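Local coordinates for protein EDTA monooxygenase (EDTA-degrading bacterium BNC1, PDB 5DQP) that probably uses reduced FMN, supplied with the help of a partner flavin reductase, and molecular oxygen to oxidise EDTA in its bacterial breakdown, at residues A95-S100 and I120-V125; E151-V156 and K190-A195. All coordinates share one frame; numbering follows the deposited sequence.

Interaction 1: residues A95-S100 and I120-V125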
# COMPACT_ATOMS: atom_id res chain seq x y z
N ALA A 95 -7.40 2.31 -7.34
CA ALA A 95 -8.19 2.08 -6.14
C ALA A 95 -9.58 2.69 -6.31
O ALA A 95 -9.75 3.71 -6.98
CB ALA A 95 -7.50 2.66 -4.90
N SER A 96 -10.56 2.05 -5.68
CA SER A 96 -11.97 2.34 -5.91
C SER A 96 -12.48 3.50 -5.05
O SER A 96 -12.14 3.63 -3.88
CB SER A 96 -12.81 1.10 -5.59
OG SER A 96 -14.20 1.36 -5.72
N THR A 97 -13.32 4.35 -5.64
CA THR A 97 -14.02 5.34 -4.82
C THR A 97 -15.24 4.75 -4.12
O THR A 97 -15.84 5.41 -3.26
CB THR A 97 -14.46 6.54 -5.67
OG1 THR A 97 -15.25 6.07 -6.77
CG2 THR A 97 -13.24 7.30 -6.20
N SER A 98 -15.64 3.52 -4.48
CA SER A 98 -16.86 2.93 -3.94
C SER A 98 -16.62 2.31 -2.58
O SER A 98 -17.48 2.40 -1.70
CB SER A 98 -17.39 1.86 -4.89
OG SER A 98 -17.71 2.42 -6.14
N PHE A 99 -15.51 1.65 -2.42
CA PHE A 99 -15.18 0.96 -1.21
C PHE A 99 -13.77 1.31 -0.78
O PHE A 99 -12.90 0.48 -0.69
CB PHE A 99 -15.33 -0.54 -1.42
CG PHE A 99 -16.65 -0.93 -1.98
CD1 PHE A 99 -17.75 -0.95 -1.19
CD2 PHE A 99 -16.80 -1.17 -3.32
CE1 PHE A 99 -18.96 -1.27 -1.71
CE2 PHE A 99 -18.00 -1.50 -3.84
CZ PHE A 99 -19.09 -1.55 -3.04
N SER A 100 -13.59 2.57 -0.51
CA SER A 100 -12.42 3.10 0.16
C SER A 100 -12.88 4.19 1.11
O SER A 100 -13.90 4.84 0.87
CB SER A 100 -11.38 3.63 -0.84
OG SER A 100 -10.83 2.60 -1.65
N ILE A 120 4.15 8.41 -8.16
CA ILE A 120 2.97 7.55 -8.09
C ILE A 120 1.70 8.33 -8.44
O ILE A 120 1.42 9.37 -7.83
CB ILE A 120 2.81 6.91 -6.69
CG1 ILE A 120 4.01 6.01 -6.34
CG2 ILE A 120 1.50 6.12 -6.59
CD1 ILE A 120 4.24 4.88 -7.27
N GLY A 121 0.91 7.82 -9.39
CA GLY A 121 -0.43 8.31 -9.65
C GLY A 121 -1.52 7.33 -9.20
O GLY A 121 -1.27 6.21 -8.75
N TRP A 122 -2.77 7.77 -9.35
CA TRP A 122 -3.92 7.02 -8.87
C TRP A 122 -4.97 6.93 -9.97
O TRP A 122 -5.48 7.95 -10.43
CB TRP A 122 -4.50 7.68 -7.62
CG TRP A 122 -5.84 7.15 -7.16
CD1 TRP A 122 -6.25 5.86 -7.13
CD2 TRP A 122 -6.94 7.94 -6.67
NE1 TRP A 122 -7.54 5.78 -6.65
CE2 TRP A 122 -7.99 7.05 -6.36
CE3 TRP A 122 -7.14 9.31 -6.47
CZ2 TRP A 122 -9.21 7.48 -5.86
CZ3 TRP A 122 -8.35 9.74 -5.98
CH2 TRP A 122 -9.38 8.83 -5.68
N ASN A 123 -5.27 5.70 -10.40
CA ASN A 123 -6.37 5.42 -11.32
C ASN A 123 -7.64 5.29 -10.47
O ASN A 123 -7.84 4.28 -9.80
CB ASN A 123 -6.08 4.13 -12.11
CG ASN A 123 -7.27 3.68 -12.95
OD1 ASN A 123 -7.48 2.49 -13.17
ND2 ASN A 123 -8.04 4.63 -13.43
N ALA A 124 -8.48 6.31 -10.47
CA ALA A 124 -9.63 6.34 -9.58
C ALA A 124 -10.81 5.68 -10.29
O ALA A 124 -11.27 6.19 -11.31
CB ALA A 124 -9.96 7.77 -9.17
N VAL A 125 -11.27 4.54 -9.80
CA VAL A 125 -12.32 3.79 -10.48
C VAL A 125 -13.55 3.73 -9.57
O VAL A 125 -13.50 4.04 -8.39
CB VAL A 125 -11.87 2.37 -10.89
CG1 VAL A 125 -10.66 2.43 -11.84
CG2 VAL A 125 -11.55 1.51 -9.66

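Interaction 2: residues E151-V156 and K190-A195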
# COMPACT_ATOMS: atom_id res chain seq x y z
N GLU A 151 -17.47 11.57 -7.55
CA GLU A 151 -17.21 12.99 -7.67
C GLU A 151 -16.98 13.62 -6.29
O GLU A 151 -16.05 14.41 -6.12
CB GLU A 151 -18.38 13.64 -8.40
CG GLU A 151 -18.06 14.97 -9.05
CD GLU A 151 -18.00 16.11 -8.04
OE1 GLU A 151 -18.90 16.17 -7.16
OE2 GLU A 151 -17.06 16.93 -8.12
N GLU A 152 -17.78 13.26 -5.30
CA GLU A 152 -17.56 13.80 -3.96
C GLU A 152 -16.27 13.27 -3.34
O GLU A 152 -15.53 14.01 -2.69
CB GLU A 152 -18.76 13.49 -3.06
CG GLU A 152 -18.75 14.31 -1.77
CD GLU A 152 -19.81 13.91 -0.75
OE1 GLU A 152 -19.57 14.13 0.46
OE2 GLU A 152 -20.88 13.38 -1.15
N PHE A 153 -16.00 11.98 -3.55
CA PHE A 153 -14.75 11.37 -3.10
C PHE A 153 -13.53 12.13 -3.64
O PHE A 153 -12.57 12.39 -2.91
CB PHE A 153 -14.73 9.90 -3.56
CG PHE A 153 -13.66 9.07 -2.92
CD1 PHE A 153 -12.34 9.17 -3.33
CD2 PHE A 153 -13.99 8.15 -1.95
CE1 PHE A 153 -11.36 8.38 -2.76
CE2 PHE A 153 -13.01 7.38 -1.38
CZ PHE A 153 -11.71 7.48 -1.78
N LEU A 154 -13.55 12.47 -4.93
CA LEU A 154 -12.42 13.17 -5.53
C LEU A 154 -12.28 14.57 -4.97
O LEU A 154 -11.15 15.04 -4.76
CB LEU A 154 -12.57 13.21 -7.05
CG LEU A 154 -11.93 12.03 -7.80
CD1 LEU A 154 -10.44 12.04 -7.55
CD2 LEU A 154 -12.51 10.75 -7.35
N GLU A 155 -13.40 15.26 -4.71
CA GLU A 155 -13.32 16.56 -4.04
C GLU A 155 -12.70 16.44 -2.65
O GLU A 155 -11.88 17.27 -2.26
CB GLU A 155 -14.70 17.21 -3.93
CG GLU A 155 -15.43 17.45 -5.22
CD GLU A 155 -16.79 18.12 -4.98
OE1 GLU A 155 -17.09 18.47 -3.81
OE2 GLU A 155 -17.55 18.31 -5.95
N VAL A 156 -13.12 15.44 -1.88
CA VAL A 156 -12.55 15.27 -0.56
C VAL A 156 -11.05 15.03 -0.69
O VAL A 156 -10.25 15.72 -0.06
CB VAL A 156 -13.23 14.11 0.19
CG1 VAL A 156 -12.47 13.85 1.48
CG2 VAL A 156 -14.69 14.43 0.46
N LYS A 190 -23.20 14.72 0.70
CA LYS A 190 -24.19 13.66 0.74
C LYS A 190 -23.58 12.34 1.19
O LYS A 190 -24.23 11.54 1.86
CB LYS A 190 -24.87 13.48 -0.62
CG LYS A 190 -25.99 12.43 -0.58
CD LYS A 190 -26.39 11.88 -1.96
CE LYS A 190 -27.23 12.85 -2.76
NZ LYS A 190 -28.23 12.13 -3.62
N TYR A 191 -22.32 12.08 0.81
CA TYR A 191 -21.74 10.77 1.06
C TYR A 191 -20.68 10.76 2.14
O TYR A 191 -20.46 9.71 2.75
CB TYR A 191 -21.13 10.19 -0.23
CG TYR A 191 -22.16 9.81 -1.28
CD1 TYR A 191 -22.78 8.56 -1.25
CD2 TYR A 191 -22.50 10.70 -2.28
CE1 TYR A 191 -23.73 8.21 -2.21
CE2 TYR A 191 -23.43 10.37 -3.23
CZ TYR A 191 -24.05 9.13 -3.20
OH TYR A 191 -24.97 8.82 -4.16
N PHE A 192 -19.98 11.87 2.38
CA PHE A 192 -18.79 11.85 3.21
C PHE A 192 -18.82 13.03 4.16
O PHE A 192 -19.31 14.11 3.84
CB PHE A 192 -17.49 11.87 2.38
CG PHE A 192 -17.39 10.73 1.40
CD1 PHE A 192 -17.18 9.43 1.84
CD2 PHE A 192 -17.53 10.96 0.03
CE1 PHE A 192 -17.11 8.38 0.94
CE2 PHE A 192 -17.46 9.89 -0.89
CZ PHE A 192 -17.25 8.62 -0.44
N LYS A 193 -18.29 12.80 5.36
CA LYS A 193 -18.03 13.82 6.36
C LYS A 193 -16.58 13.64 6.79
O LYS A 193 -16.23 12.59 7.34
CB LYS A 193 -18.99 13.70 7.55
CG LYS A 193 -18.93 14.86 8.51
CD LYS A 193 -19.73 14.60 9.78
CE LYS A 193 -19.58 15.77 10.77
NZ LYS A 193 -20.24 15.48 12.08
N VAL A 194 -15.73 14.63 6.53
CA VAL A 194 -14.30 14.49 6.75
C VAL A 194 -13.72 15.84 7.18
O VAL A 194 -13.77 16.80 6.43
CB VAL A 194 -13.59 14.01 5.47
CG1 VAL A 194 -12.08 14.05 5.66
CG2 VAL A 194 -14.09 12.61 5.04
N ALA A 195 -13.15 15.90 8.39
CA ALA A 195 -12.64 17.17 8.89
C ALA A 195 -11.28 17.53 8.27
O ALA A 195 -11.08 18.67 7.84
CB ALA A 195 -12.54 17.15 10.41

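Interaction 1: residues A95-S100 and I120-V125
The carbonyl oxygen of Ala-95 is gripped twice by the neighbouring strand, and the indole of Trp-122 supplies the firmer of the two bonds. NE1 of Trp-122 lies 3.0 Å from Ala-95 O, which it meets from above the carbonyl plane, while Val-125 N reaches the same oxygen only weakly at 3.3 Å. With CG anti to the backbone N (chi1 169°), Trp-122 is swung across so that its NE1 edge passes 3.6 Å from Ala-95 CB, and Ala-124 CB sits over the rim of one indole face. The side chains of Thr-97 and Trp-122 cross at about a right angle, Thr-97 CG2 lying 4.0 Å from Trp-122 CZ2. The pairing is parallel, as expected of the beta-alpha-beta unit formed by strand 90-96, helix 102-115 and strand 120-125 in a TIM-barrel fold; Ala-95 N donates to Asn-123 O, and Thr-97 N meets Val-125 O at 2.8 Å in a nearly straight bond (170°). On the face of Ser-96 and Val-125 the packing is looser: Val-125 CG2 comes no nearer than 3.9 Å to Ser-96 CA. Ser-96 OG bonds to Thr-127 OG1 and accepts from Ser-98 N, the second of these making an ST turn.

Interaction 2: residues E151-V156 and K190-A195
Phe-192 lays its ring against the helix, where Phe-153 meets it in an offset edge-to-face stack: the edge of Phe-153 turns toward the face of Phe-192, with the planes at 79° and the centroids 5.6 Å apart. The closest approach is Phe-153 CD2 to Phe-192 CZ, at 3.6 Å. One helical turn on, the two methyls of Val-156 divide the work, CG2 leaning on Phe-192 CB and CG1 reaching Val-194 CG2 at 4.1 Å. Pro-102 of helix 102-115 also touches Phe-192, and Val-194 packs on Asn-135 of the second subunit.

Outward from this core, Glu-152 runs past Phe-192, its CG in the ring plane at the edge. CG stands anti to the backbone N (chi1 -166°), and the extended chain beyond it carries the carboxylate to the backbone of the loop. Tyr-191 N meets Glu-152 OE2 on the syn side at 2.8 Å; Phe-192 N reaches Glu-152 OE1 at 3.0 Å from above the carboxylate plane. OE2 also lies at the edge of the Tyr-191 ring, 3.3 Å from CD2, and OE1 is further bonded by His-187 NE2. With an alanine here, the amides of Tyr-191 and Phe-192 and the imidazole of His-187 would probably lose the carboxylate that accepts from them, leaving the loop less firmly tied to the helix. A helix carboxylate receiving successive amides thus fastens the turn of a small beta-hairpin, strands 187-188 and 193-194, inserted between helix 143-161 and barrel strand 210-213.

In the fold
Along the chain both segments of interaction 1 precede those of interaction 2, yet their centres lie only about 14 Å apart, and all four segments belong to one luciferase-like monooxygenase range. They run outward from the barrel in order. Strand 120-125 and the end of strand 90-96 belong to its parallel sheet, with 97-100 the loop that follows; 151-156 lies on the outer helix 143-161. Beyond that helix comes the hairpin that holds 190-195. The two contacts touch directly, with Leu-154 CD1 3.5 Å from Trp-122 CZ3, and Phe-153 contacts both Thr-97 and Trp-122. Phe-153 is therefore common to sheet and hairpin packing. Helix 143-161 also carries the predicted FMN residues His-143 and Tyr-147, and both contacts touch the second subunit.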